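Local coordinates for protein cytochrome c2 iso-2 (Rhodospirillum centenum, PDB 1JDL) that carries electrons by means of a covalently bound heme c, serving as donor to the oxidized bacteriochlorophyll in photophosphorylation, at residues L61-E66 against A77-F82. Sequence-based numbering, arbitrary orientation.
Sequences LHWTPE and AFLRKF. With HEM (protoporphyrin IX containing Fe), chain B.
Leu61 lies against three side chains of helix 75-85. Its CB sits over one face of the Phe82 ring, 3.9 Å from the centroid and 22° off the ring normal, which meets the criterion for a CH-pi contact. The offset is toward the rim, where the backbone N of Leu61 also comes to 3.4 Å from Phe82 CZ. With CG anti to the backbone N (chi1 179°), the branch of Leu61 is carried on along the helix, CD1 still touching Phe82 CE1 while it meets the edge of the Phe78 ring. There Leu61 CD1 lies in the ring plane, 3.9 Å from Phe78 CE2. The other methyl, Leu61 CD2, touches Leu79 CD2 at 3.7 Å, the two side chains crossing at about a right angle. Phe78 and Phe82, four residues apart and linked by the helical bond from Phe82 N to Phe78 O, thus present an edge and a face respectively to one leucine.

Phe78 also reaches the indole of Trp63: Trp63 CZ3 lies 4.0 Å from Phe78 CE2, in an oblique approach. Trp63 NE1 donates a hydrogen bond to propionate atom O1A of HEM (2.9 Å, 159° at the hydrogen), the acceptor lying at the ring edge in the indole plane, while heme methyl CMA stands over one ring face.

The loop leading into helix 65-71 is thus packed on helix 75-85 beside the heme of the cytochrome c fold, where a tryptophan bonded to a propionate is a familiar feature; Ala56 of helix 51-58 also touches Leu61 and Leu79. No hydrogen bond joins 61-66 to 77-82, which meet through apolar contacts and one CH-pi contact. The same indole touches Phe78 and bonds the propionate, whose negative charge its N-H would be expected to stabilise.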
ATOM      1  N   LEU A  61      -0.873   6.727   9.565  1.00 16.64           N
ATOM      2  CA  LEU A  61      -0.132   6.137   8.456  1.00 15.97           C
ATOM      3  C   LEU A  61      -0.440   6.756   7.093  1.00 16.51           C
ATOM      4  O   LEU A  61      -1.588   6.775   6.644  1.00 17.28           O
ATOM      5  CB  LEU A  61      -0.376   4.624   8.395  1.00 15.64           C
ATOM      6  CG  LEU A  61       0.338   3.888   7.254  1.00 16.58           C
ATOM      7  CD1 LEU A  61       1.855   4.053   7.379  1.00 18.06           C
ATOM      8  CD2 LEU A  61      -0.057   2.416   7.283  1.00 17.39           C
ATOM      9  N   HIS A  62       0.602   7.276   6.453  1.00 15.74           N
ATOM     10  CA  HIS A  62       0.501   7.860   5.118  1.00 17.23           C
ATOM     11  C   HIS A  62       1.477   7.056   4.278  1.00 17.11           C
ATOM     12  O   HIS A  62       2.533   6.646   4.773  1.00 17.95           O
ATOM     13  CB  HIS A  62       0.883   9.340   5.162  1.00 18.29           C
ATOM     14  CG  HIS A  62      -0.112  10.181   5.897  1.00 19.80           C
ATOM     15  ND1 HIS A  62      -1.052  10.957   5.255  1.00 22.20           N
ATOM     16  CD2 HIS A  62      -0.367  10.299   7.220  1.00 20.91           C
ATOM     17  CE1 HIS A  62      -1.847  11.516   6.153  1.00 19.22           C
ATOM     18  NE2 HIS A  62      -1.452  11.131   7.353  1.00 22.73           N
ATOM     19  N   TRP A  63       1.129   6.812   3.018  1.00 15.40           N
ATOM     20  CA  TRP A  63       1.992   6.011   2.165  1.00 17.27           C
ATOM     21  C   TRP A  63       3.168   6.724   1.517  1.00 18.02           C
ATOM     22  O   TRP A  63       3.194   6.945   0.300  1.00 19.58           O
ATOM     23  CB  TRP A  63       1.160   5.297   1.099  1.00 17.37           C
ATOM     24  CG  TRP A  63       0.265   4.247   1.691  1.00 15.08           C
ATOM     25  CD1 TRP A  63      -1.096   4.205   1.637  1.00 16.10           C
ATOM     26  CD2 TRP A  63       0.675   3.109   2.462  1.00 15.38           C
ATOM     27  NE1 TRP A  63      -1.564   3.112   2.329  1.00 14.68           N
ATOM     28  CE2 TRP A  63      -0.499   2.421   2.844  1.00 14.65           C
ATOM     29  CE3 TRP A  63       1.920   2.606   2.868  1.00 15.71           C
ATOM     30  CZ2 TRP A  63      -0.467   1.251   3.618  1.00 14.71           C
ATOM     31  CZ3 TRP A  63       1.955   1.439   3.640  1.00 16.57           C
ATOM     32  CH2 TRP A  63       0.764   0.777   4.005  1.00 15.69           C
ATOM     33  N   THR A  64       4.141   7.085   2.342  1.00 18.64           N
ATOM     34  CA  THR A  64       5.353   7.713   1.845  1.00 20.04           C
ATOM     35  C   THR A  64       6.093   6.594   1.111  1.00 20.94           C
ATOM     36  O   THR A  64       5.840   5.412   1.352  1.00 20.60           O
ATOM     37  CB  THR A  64       6.237   8.208   2.993  1.00 21.42           C
ATOM     38  OG1 THR A  64       6.565   7.106   3.850  1.00 21.62           O
ATOM     39  CG2 THR A  64       5.512   9.275   3.796  1.00 22.30           C
ATOM     40  N   PRO A  65       7.005   6.943   0.197  1.00 21.71           N
ATOM     41  CA  PRO A  65       7.716   5.869  -0.504  1.00 22.44           C
ATOM     42  C   PRO A  65       8.397   4.881   0.445  1.00 22.00           C
ATOM     43  O   PRO A  65       8.384   3.667   0.204  1.00 21.16           O
ATOM     44  CB  PRO A  65       8.706   6.629  -1.391  1.00 24.20           C
ATOM     45  CG  PRO A  65       8.869   7.959  -0.692  1.00 26.52           C
ATOM     46  CD  PRO A  65       7.465   8.266  -0.250  1.00 22.88           C
ATOM     47  N   GLU A  66       8.974   5.400   1.526  1.00 21.77           N
ATOM     48  CA  GLU A  66       9.662   4.566   2.514  1.00 23.42           C
ATOM     49  C   GLU A  66       8.711   3.578   3.178  1.00 22.29           C
ATOM     50  O   GLU A  66       9.059   2.414   3.390  1.00 21.33           O
ATOM     51  CB  GLU A  66      10.308   5.433   3.601  1.00 27.06           C
ATOM     52  CG  GLU A  66      11.477   6.290   3.133  1.00 33.05           C
ATOM     53  CD  GLU A  66      11.088   7.290   2.060  1.00 36.41           C
ATOM     54  OE1 GLU A  66      10.134   8.070   2.282  1.00 36.26           O
ATOM     55  OE2 GLU A  66      11.744   7.299   0.994  1.00 40.64           O
ATOM     56  N   ALA A  77       2.501  -7.644   9.032  1.00 20.39           N
ATOM     57  CA  ALA A  77       3.544  -7.326   9.999  1.00 19.97           C
ATOM     58  C   ALA A  77       3.759  -5.826  10.114  1.00 19.49           C
ATOM     59  O   ALA A  77       3.879  -5.296  11.217  1.00 20.78           O
ATOM     60  CB  ALA A  77       4.846  -8.014   9.610  1.00 21.47           C
ATOM     61  N   PHE A  78       3.797  -5.142   8.975  1.00 18.25           N
ATOM     62  CA  PHE A  78       4.006  -3.699   8.971  1.00 18.56           C
ATOM     63  C   PHE A  78       2.876  -2.946   9.668  1.00 18.05           C
ATOM     64  O   PHE A  78       3.120  -2.087  10.515  1.00 18.06           O
ATOM     65  CB  PHE A  78       4.138  -3.182   7.537  1.00 19.36           C
ATOM     66  CG  PHE A  78       4.355  -1.697   7.452  1.00 20.00           C
ATOM     67  CD1 PHE A  78       5.628  -1.153   7.611  1.00 21.66           C
ATOM     68  CD2 PHE A  78       3.278  -0.837   7.254  1.00 21.06           C
ATOM     69  CE1 PHE A  78       5.824   0.230   7.574  1.00 23.84           C
ATOM     70  CE2 PHE A  78       3.461   0.547   7.215  1.00 20.27           C
ATOM     71  CZ  PHE A  78       4.736   1.081   7.376  1.00 23.33           C
ATOM     72  N   LEU A  79       1.641  -3.261   9.299  1.00 16.92           N
ATOM     73  CA  LEU A  79       0.478  -2.603   9.876  1.00 16.81           C
ATOM     74  C   LEU A  79       0.320  -2.841  11.372  1.00 17.46           C
ATOM     75  O   LEU A  79      -0.017  -1.923  12.119  1.00 18.58           O
ATOM     76  CB  LEU A  79      -0.784  -3.052   9.145  1.00 16.31           C
ATOM     77  CG  LEU A  79      -0.898  -2.600   7.690  1.00 17.30           C
ATOM     78  CD1 LEU A  79      -2.097  -3.274   7.036  1.00 17.33           C
ATOM     79  CD2 LEU A  79      -1.035  -1.087   7.637  1.00 18.31           C
ATOM     80  N   ARG A  80       0.556  -4.071  11.812  1.00 17.35           N
ATOM     81  CA  ARG A  80       0.439  -4.391  13.228  1.00 18.95           C
ATOM     82  C   ARG A  80       1.474  -3.637  14.051  1.00 19.47           C
ATOM     83  O   ARG A  80       1.163  -3.116  15.125  1.00 19.69           O
ATOM     84  CB  ARG A  80       0.587  -5.900  13.438  1.00 21.80           C
ATOM     85  CG  ARG A  80      -0.650  -6.673  13.012  1.00 22.75           C
ATOM     86  CD  ARG A  80      -0.445  -8.180  13.066  1.00 29.48           C
ATOM     87  NE  ARG A  80      -1.674  -8.890  12.717  1.00 32.29           N
ATOM     88  CZ  ARG A  80      -1.724 -10.149  12.292  1.00 34.43           C
ATOM     89  NH1 ARG A  80      -0.608 -10.853  12.155  1.00 35.24           N
ATOM     90  NH2 ARG A  80      -2.894 -10.706  12.002  1.00 34.22           N
ATOM     91  N   LYS A  81       2.700  -3.565  13.545  1.00 20.04           N
ATOM     92  CA  LYS A  81       3.757  -2.857  14.256  1.00 21.92           C
ATOM     93  C   LYS A  81       3.485  -1.361  14.289  1.00 21.21           C
ATOM     94  O   LYS A  81       3.731  -0.704  15.300  1.00 22.28           O
ATOM     95  CB  LYS A  81       5.116  -3.115  13.603  1.00 22.99           C
ATOM     96  CG  LYS A  81       6.243  -2.298  14.214  1.00 26.72           C
ATOM     97  CD  LYS A  81       7.572  -2.561  13.531  1.00 30.37           C
ATOM     98  CE  LYS A  81       8.637  -1.600  14.043  1.00 32.80           C
ATOM     99  NZ  LYS A  81       8.725  -1.623  15.532  1.00 33.21           N
ATOM    100  N   PHE A  82       2.976  -0.819  13.185  1.00 20.50           N
ATOM    101  CA  PHE A  82       2.685   0.609  13.130  1.00 20.87           C
ATOM    102  C   PHE A  82       1.656   1.005  14.183  1.00 20.29           C
ATOM    103  O   PHE A  82       1.816   2.015  14.869  1.00 20.75           O
ATOM    104  CB  PHE A  82       2.153   1.016  11.751  1.00 19.59           C
ATOM    105  CG  PHE A  82       1.933   2.501  11.611  1.00 21.89           C
ATOM    106  CD1 PHE A  82       2.959   3.330  11.174  1.00 22.58           C
ATOM    107  CD2 PHE A  82       0.720   3.074  11.976  1.00 21.60           C
ATOM    108  CE1 PHE A  82       2.781   4.714  11.105  1.00 23.42           C
ATOM    109  CE2 PHE A  82       0.530   4.454  11.915  1.00 22.75           C
ATOM    110  CZ  PHE A  82       1.567   5.277  11.477  1.00 22.59           C
TER
HETATM  111  CHA HEM B 500      -3.976  -2.560  -0.320  1.00 13.26           C
HETATM  112  CHB HEM B 500       0.097  -1.978  -2.836  1.00 14.12           C
HETATM  113  CHC HEM B 500      -0.568  -6.310  -4.872  1.00 16.13           C
HETATM  114  CHD HEM B 500      -4.869  -6.616  -2.780  1.00 14.64           C
HETATM  115  C1A HEM B 500      -2.766  -2.045  -0.789  1.00 14.19           C
HETATM  116  C2A HEM B 500      -2.149  -0.837  -0.295  1.00 12.43           C
HETATM  117  C3A HEM B 500      -1.000  -0.688  -1.008  1.00 12.16           C
HETATM  118  C4A HEM B 500      -0.930  -1.792  -1.936  1.00 14.75           C
HETATM  119  CMA HEM B 500       0.055   0.394  -0.836  1.00 14.35           C
HETATM  120  CAA HEM B 500      -2.779   0.141   0.707  1.00 13.84           C
HETATM  121  CBA HEM B 500      -3.608   1.140  -0.099  1.00 13.78           C
HETATM  122  CGA HEM B 500      -4.416   2.121   0.755  1.00 15.40           C
HETATM  123  O1A HEM B 500      -4.273   2.127   1.994  1.00 15.99           O
HETATM  124  O2A HEM B 500      -5.199   2.900   0.173  1.00 16.85           O
HETATM  125  C1B HEM B 500       0.246  -3.106  -3.631  1.00 14.31           C
HETATM  126  C2B HEM B 500       1.352  -3.338  -4.526  1.00 15.13           C
HETATM  127  C3B HEM B 500       1.254  -4.649  -4.900  1.00 17.47           C
HETATM  128  C4B HEM B 500      -0.010  -5.108  -4.465  1.00 14.93           C
HETATM  129  CMB HEM B 500       2.371  -2.288  -4.950  1.00 15.67           C
HETATM  130  CAB HEM B 500       2.242  -5.554  -5.340  1.00 22.68           C
HETATM  131  CBB HEM B 500       3.736  -5.321  -5.490  1.00 19.03           C
HETATM  132  C1C HEM B 500      -1.771  -6.793  -4.445  1.00 15.27           C
HETATM  133  C2C HEM B 500      -2.355  -8.051  -4.863  1.00 16.79           C
HETATM  134  C3C HEM B 500      -3.476  -8.191  -4.137  1.00 17.82           C
HETATM  135  C4C HEM B 500      -3.709  -6.924  -3.474  1.00 16.12           C
HETATM  136  CMC HEM B 500      -1.805  -8.999  -5.930  1.00 17.67           C
HETATM  137  CAC HEM B 500      -4.228  -9.354  -3.856  1.00 24.84           C
HETATM  138  CBC HEM B 500      -4.126 -10.757  -4.445  1.00 23.76           C
HETATM  139  C1D HEM B 500      -5.042  -5.504  -1.987  1.00 13.52           C
HETATM  140  C2D HEM B 500      -6.193  -5.292  -1.141  1.00 13.61           C
HETATM  141  C3D HEM B 500      -5.920  -4.190  -0.380  1.00 14.72           C
HETATM  142  C4D HEM B 500      -4.593  -3.726  -0.799  1.00 13.24           C
HETATM  143  CMD HEM B 500      -7.446  -6.168  -1.050  1.00 13.82           C
HETATM  144  CAD HEM B 500      -6.782  -3.636   0.759  1.00 14.05           C
HETATM  145  CBD HEM B 500      -6.281  -4.293   2.050  1.00 16.17           C
HETATM  146  CGD HEM B 500      -7.117  -3.964   3.270  1.00 15.36           C
HETATM  147  O1D HEM B 500      -6.797  -4.497   4.355  1.00 15.41           O
HETATM  148  O2D HEM B 500      -8.086  -3.181   3.160  1.00 16.86           O
HETATM  149  NA  HEM B 500      -2.006  -2.638  -1.781  1.00 13.73           N
HETATM  150  NB  HEM B 500      -0.604  -4.192  -3.601  1.00 14.47           N
HETATM  151  NC  HEM B 500      -2.601  -6.112  -3.572  1.00 14.32           N
HETATM  152  ND  HEM B 500      -4.064  -4.544  -1.789  1.00 13.70           N
HETATM  153 FE   HEM B 500      -2.295  -4.397  -2.662  1.00 14.03          FE